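Local coordinates for Cif-like 1 (PDB 7JQY), which probably hydrolyses epoxides, as a Cif-like enzyme of the alpha/beta-hydrolase family, at residues G56-W61 with G283-D288; Y190-Y195 with D206-Y211. The protein carries 1 engineered substitution. All blocks are in the same frame, centred on the assembly; numbering follows the deposited sequence.

Contact 1. Residues G56-W61 with G283-D288; sequences GWPQTW and GHWLPD
A cis peptide before Pro58 and a backbone bond from Gln59 N to Gly56 O (2.8 Å) curl the 56-61 loop so that Trp57, Pro58 and Gln59 meet Trp285, the N-cap residue of helix 286-289. No direct hydrogen bond joins the segments. The six-membered side of the indole does most of the touching: Pro58 CD meets Trp285 CH2 at 3.8 Å, the two side chains crossing at about a right angle, and the Trp57 carbonyl oxygen lies at the indole edge, near its plane. With CG beside the backbone N (chi1 -49°) and an extended chain beyond, Gln59 carries NE2 to 3.4 Å from Trp285 CE3, amide and ring planes 48° apart. Gln59 OE1 accepts Gly56 N at 3.1 Å on an in-plane lone pair and also bonds Arg122, whose guanidinium reaches His284 O and so bridges the segments. Gln59 NE2 and Asp288 OD2, 3.8 Å apart and not bonded to each other, both bond Tyr195 OH. One water sits 2.9 Å from His284 NE2 and gives a weak bond to Trp57 O. The Gly-Trp-Pro sequence with its cis proline fits the HGXP oxyanion-hole motif of epoxide hydrolases, packed against the loop that typically carries the alpha/beta-hydrolase histidine.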
# COMPACT_ATOMS: atom_id res chain seq x y z
N GLY B 56 -18.28 19.11 18.16
CA GLY B 56 -16.97 19.67 17.91
C GLY B 56 -16.11 18.75 17.06
O GLY B 56 -16.61 17.97 16.23
N TRP B 57 -14.79 18.88 17.24
CA TRP B 57 -13.77 18.06 16.58
C TRP B 57 -13.22 17.03 17.55
O TRP B 57 -12.90 17.37 18.70
CB TRP B 57 -12.62 18.91 16.04
CG TRP B 57 -11.75 18.18 15.06
CD1 TRP B 57 -11.84 18.22 13.69
CD2 TRP B 57 -10.69 17.27 15.37
NE1 TRP B 57 -10.89 17.40 13.13
CE2 TRP B 57 -10.17 16.80 14.14
CE3 TRP B 57 -10.12 16.80 16.56
CZ2 TRP B 57 -9.12 15.89 14.07
CZ3 TRP B 57 -9.08 15.89 16.49
CH2 TRP B 57 -8.59 15.44 15.25
N PRO B 58 -13.08 15.75 17.14
CA PRO B 58 -13.47 15.19 15.85
C PRO B 58 -14.82 14.50 15.95
O PRO B 58 -14.87 13.28 16.11
CB PRO B 58 -12.37 14.17 15.57
CG PRO B 58 -11.95 13.68 16.99
CD PRO B 58 -12.47 14.72 18.00
N GLN B 59 -15.91 15.25 15.85
CA GLN B 59 -17.23 14.72 16.16
C GLN B 59 -18.20 15.03 15.03
O GLN B 59 -17.88 15.71 14.06
CB GLN B 59 -17.74 15.28 17.49
CG GLN B 59 -16.70 15.17 18.62
CD GLN B 59 -17.25 15.59 19.95
OE1 GLN B 59 -17.76 16.72 20.10
NE2 GLN B 59 -17.19 14.70 20.93
N THR B 60 -19.40 14.47 15.17
CA THR B 60 -20.56 14.77 14.35
C THR B 60 -21.74 14.91 15.30
O THR B 60 -21.57 14.82 16.52
CB THR B 60 -20.83 13.67 13.32
OG1 THR B 60 -21.15 12.47 14.02
CG2 THR B 60 -19.65 13.45 12.39
N TRP B 61 -22.94 15.06 14.72
CA TRP B 61 -24.16 15.05 15.53
C TRP B 61 -24.24 13.82 16.42
O TRP B 61 -24.86 13.86 17.49
CB TRP B 61 -25.39 15.10 14.61
CG TRP B 61 -25.65 13.78 13.94
CD1 TRP B 61 -25.23 13.40 12.69
CD2 TRP B 61 -26.38 12.66 14.47
NE1 TRP B 61 -25.64 12.11 12.43
CE2 TRP B 61 -26.35 11.64 13.50
CE3 TRP B 61 -27.05 12.43 15.68
CZ2 TRP B 61 -26.97 10.41 13.70
CZ3 TRP B 61 -27.67 11.20 15.87
CH2 TRP B 61 -27.61 10.21 14.89
N GLY B 283 -14.18 12.63 31.81
CA GLY B 283 -13.12 13.25 31.05
C GLY B 283 -13.59 14.38 30.16
O GLY B 283 -14.53 15.10 30.49
N HIS B 284 -12.98 14.47 28.98
CA HIS B 284 -13.16 15.59 28.08
C HIS B 284 -14.46 15.52 27.28
O HIS B 284 -14.93 16.56 26.81
CB HIS B 284 -11.96 15.66 27.12
CG HIS B 284 -11.91 16.90 26.29
ND1 HIS B 284 -11.57 18.13 26.80
CD2 HIS B 284 -12.12 17.09 24.96
CE1 HIS B 284 -11.58 19.03 25.83
NE2 HIS B 284 -11.92 18.42 24.70
N TRP B 285 -15.04 14.33 27.13
CA TRP B 285 -16.16 14.11 26.19
C TRP B 285 -17.46 13.92 26.97
O TRP B 285 -17.96 12.81 27.11
CB TRP B 285 -15.88 12.90 25.29
CG TRP B 285 -14.47 12.83 24.77
CD1 TRP B 285 -13.46 12.02 25.22
CD2 TRP B 285 -13.92 13.60 23.69
NE1 TRP B 285 -12.32 12.24 24.49
CE2 TRP B 285 -12.57 13.20 23.54
CE3 TRP B 285 -14.43 14.58 22.83
CZ2 TRP B 285 -11.72 13.76 22.58
CZ3 TRP B 285 -13.59 15.14 21.87
CH2 TRP B 285 -12.25 14.73 21.76
N LEU B 286 -18.03 15.03 27.44
CA LEU B 286 -19.20 14.95 28.30
C LEU B 286 -20.36 14.18 27.68
O LEU B 286 -20.91 13.30 28.35
CB LEU B 286 -19.63 16.36 28.73
CG LEU B 286 -19.54 16.60 30.24
CD1 LEU B 286 -20.09 17.98 30.58
CD2 LEU B 286 -20.28 15.51 31.02
N PRO B 287 -20.79 14.45 26.43
CA PRO B 287 -21.91 13.67 25.87
C PRO B 287 -21.61 12.19 25.72
O PRO B 287 -22.53 11.37 25.81
CB PRO B 287 -22.16 14.34 24.51
CG PRO B 287 -21.60 15.71 24.64
CD PRO B 287 -20.38 15.54 25.52
N ASP B 288 -20.36 11.80 25.46
CA ASP B 288 -20.02 10.38 25.37
C ASP B 288 -19.88 9.74 26.74
O ASP B 288 -20.31 8.60 26.95
CB ASP B 288 -18.73 10.18 24.58
CG ASP B 288 -18.87 10.54 23.12
OD1 ASP B 288 -19.53 9.77 22.37
OD2 ASP B 288 -18.34 11.59 22.72
O HOH W 1 -12.67 18.34 21.92

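Contact 2. Residues Y190-Y195 with D206-Y211; sequences YILDFY and DDIAVY
Helices 187-198 and 205-215 lie in the helical insertion between sheet strands 140-146 and 250-255, the place of the cap in alpha/beta hydrolases of the epoxide hydrolase type, and this contact packs one against the other. The short axes pass within 9.2 Å at 122° between their N-to-C directions, nearer antiparallel than parallel, and the closest CA atoms are those of Leu192 and Ile208, 6.2 Å apart. Ile208 fills the space between the helices, meeting Ile191, Leu192 and Tyr195. Its CG1 stands beside the backbone N (chi1 -50°), which leaves CG2 anti to that nitrogen and directed into the other helix. There CG2 meets Leu192 CD1 at 3.8 Å and Ile191 CG2 at 4.2 Å. The same methyl makes an off-centre CH-pi contact with the Tyr195 ring, 4.2 Å from its centroid, while Ile208 CG1 approaches Tyr195 CD2. Beyond Ile208 the rings of Tyr195 and Tyr211 come together, near parallel with planes 24° apart but slid so far that they barely overlap. Each hydroxyl bonds Asp288 and a second partner, Gln59 for Tyr195 and Arg65 for Tyr211; no bond joins the two hydroxyls. The offset leaves Tyr195 OH packed tightly at 3.0 Å from Tyr211 CE2.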
# COMPACT_ATOMS: atom_id res chain seq x y z
N TYR B 190 -5.59 7.69 14.30
CA TYR B 190 -5.33 9.02 14.84
C TYR B 190 -6.45 9.46 15.77
O TYR B 190 -6.18 9.97 16.87
CB TYR B 190 -5.16 10.02 13.69
CG TYR B 190 -4.82 11.44 14.13
CD1 TYR B 190 -3.55 11.76 14.62
CD2 TYR B 190 -5.76 12.46 14.04
CE1 TYR B 190 -3.23 13.04 14.99
CE2 TYR B 190 -5.46 13.76 14.43
CZ TYR B 190 -4.19 14.05 14.90
OH TYR B 190 -3.88 15.34 15.29
N ILE B 191 -7.71 9.25 15.38
CA ILE B 191 -8.83 9.79 16.13
C ILE B 191 -9.15 8.93 17.35
O ILE B 191 -9.55 9.45 18.40
CB ILE B 191 -10.05 9.94 15.20
CG1 ILE B 191 -9.89 11.22 14.37
CG2 ILE B 191 -11.35 9.96 15.96
CD1 ILE B 191 -10.61 11.17 13.00
N LEU B 192 -9.01 7.60 17.25
CA LEU B 192 -9.22 6.76 18.42
C LEU B 192 -8.21 7.09 19.51
O LEU B 192 -8.55 7.13 20.70
CB LEU B 192 -9.11 5.28 18.05
CG LEU B 192 -10.40 4.47 17.90
CD1 LEU B 192 -11.20 4.93 16.68
CD2 LEU B 192 -10.05 3.00 17.77
N ASP B 193 -6.96 7.33 19.13
CA ASP B 193 -5.95 7.69 20.12
C ASP B 193 -6.24 9.06 20.71
O ASP B 193 -6.21 9.24 21.93
CB ASP B 193 -4.56 7.66 19.50
CG ASP B 193 -3.47 7.74 20.55
OD1 ASP B 193 -3.13 6.69 21.13
OD2 ASP B 193 -2.97 8.86 20.81
N PHE B 194 -6.55 10.03 19.84
CA PHE B 194 -6.91 11.36 20.33
C PHE B 194 -8.04 11.27 21.35
O PHE B 194 -7.97 11.89 22.43
CB PHE B 194 -7.30 12.24 19.15
CG PHE B 194 -7.46 13.68 19.50
CD1 PHE B 194 -8.65 14.14 20.05
CD2 PHE B 194 -6.43 14.58 19.29
CE1 PHE B 194 -8.80 15.47 20.40
CE2 PHE B 194 -6.57 15.91 19.64
CZ PHE B 194 -7.75 16.36 20.19
N TYR B 195 -9.02 10.45 21.07
CA TYR B 195 -10.14 10.32 21.93
C TYR B 195 -9.84 9.65 23.24
O TYR B 195 -10.17 10.16 24.24
CB TYR B 195 -11.24 9.55 21.22
CG TYR B 195 -12.58 10.19 21.22
CD1 TYR B 195 -12.94 11.05 20.25
CD2 TYR B 195 -13.49 9.89 22.16
CE1 TYR B 195 -14.18 11.64 20.23
CE2 TYR B 195 -14.73 10.47 22.16
CZ TYR B 195 -15.06 11.33 21.18
OH TYR B 195 -16.28 11.90 21.16
N ASP B 206 -16.33 0.97 18.74
CA ASP B 206 -17.28 1.11 17.64
C ASP B 206 -17.91 2.49 17.62
O ASP B 206 -18.18 3.02 16.55
CB ASP B 206 -18.38 0.05 17.74
CG ASP B 206 -17.84 -1.37 17.68
OD1 ASP B 206 -16.65 -1.55 17.31
OD2 ASP B 206 -18.60 -2.29 18.01
N ASP B 207 -18.09 3.11 18.79
CA ASP B 207 -18.68 4.45 18.82
C ASP B 207 -17.69 5.49 18.29
O ASP B 207 -18.06 6.35 17.48
CB ASP B 207 -19.10 4.81 20.25
CG ASP B 207 -20.45 4.26 20.62
OD1 ASP B 207 -21.31 4.07 19.72
OD2 ASP B 207 -20.66 4.03 21.83
N ILE B 208 -16.44 5.43 18.75
CA ILE B 208 -15.44 6.39 18.28
C ILE B 208 -15.20 6.22 16.78
O ILE B 208 -14.98 7.20 16.05
CB ILE B 208 -14.14 6.27 19.09
CG1 ILE B 208 -14.43 6.29 20.60
CG2 ILE B 208 -13.17 7.39 18.74
CD1 ILE B 208 -13.32 5.73 21.45
N ALA B 209 -15.28 4.98 16.28
CA ALA B 209 -15.05 4.73 14.85
C ALA B 209 -16.10 5.41 13.98
O ALA B 209 -15.84 5.72 12.82
CB ALA B 209 -15.02 3.23 14.58
N VAL B 210 -17.30 5.65 14.52
CA VAL B 210 -18.30 6.40 13.78
C VAL B 210 -17.78 7.80 13.46
O VAL B 210 -17.91 8.28 12.32
CB VAL B 210 -19.61 6.46 14.58
CG1 VAL B 210 -20.61 7.38 13.90
CG2 VAL B 210 -20.17 5.06 14.77
N TYR B 211 -17.16 8.46 14.45
CA TYR B 211 -16.52 9.75 14.19
C TYR B 211 -15.36 9.60 13.21
O TYR B 211 -15.26 10.34 12.23
CB TYR B 211 -16.00 10.36 15.50
CG TYR B 211 -16.97 10.45 16.64
CD1 TYR B 211 -18.26 10.97 16.47
CD2 TYR B 211 -16.58 10.07 17.92
CE1 TYR B 211 -19.13 11.06 17.54
CE2 TYR B 211 -17.44 10.16 19.00
CZ TYR B 211 -18.71 10.67 18.81
OH TYR B 211 -19.57 10.76 19.89

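Overall arrangement
Both contacts are buried, though contact 2 has the partly exposed Leu192 and Ala209 among its touching residues; contact 1 lies nearer the middle of the chain, its centre about 7 Å from the chain centre against about 16 Å for contact 2. Contact 1 joins a loop of the hydrolase core to the turn that enters helix 286-289 and relies on an indole, an amide, a water and outside polar partners; contact 2 joins two helices and is almost wholly apolar and aromatic, burying twice the area (310 against 155 Å²). They meet at Asp288, whose OD2 probably bonds Tyr195 OH at 2.6 Å and whose OD1 probably bonds Tyr211 OH at 2.7 Å, linking the helical pair to the core.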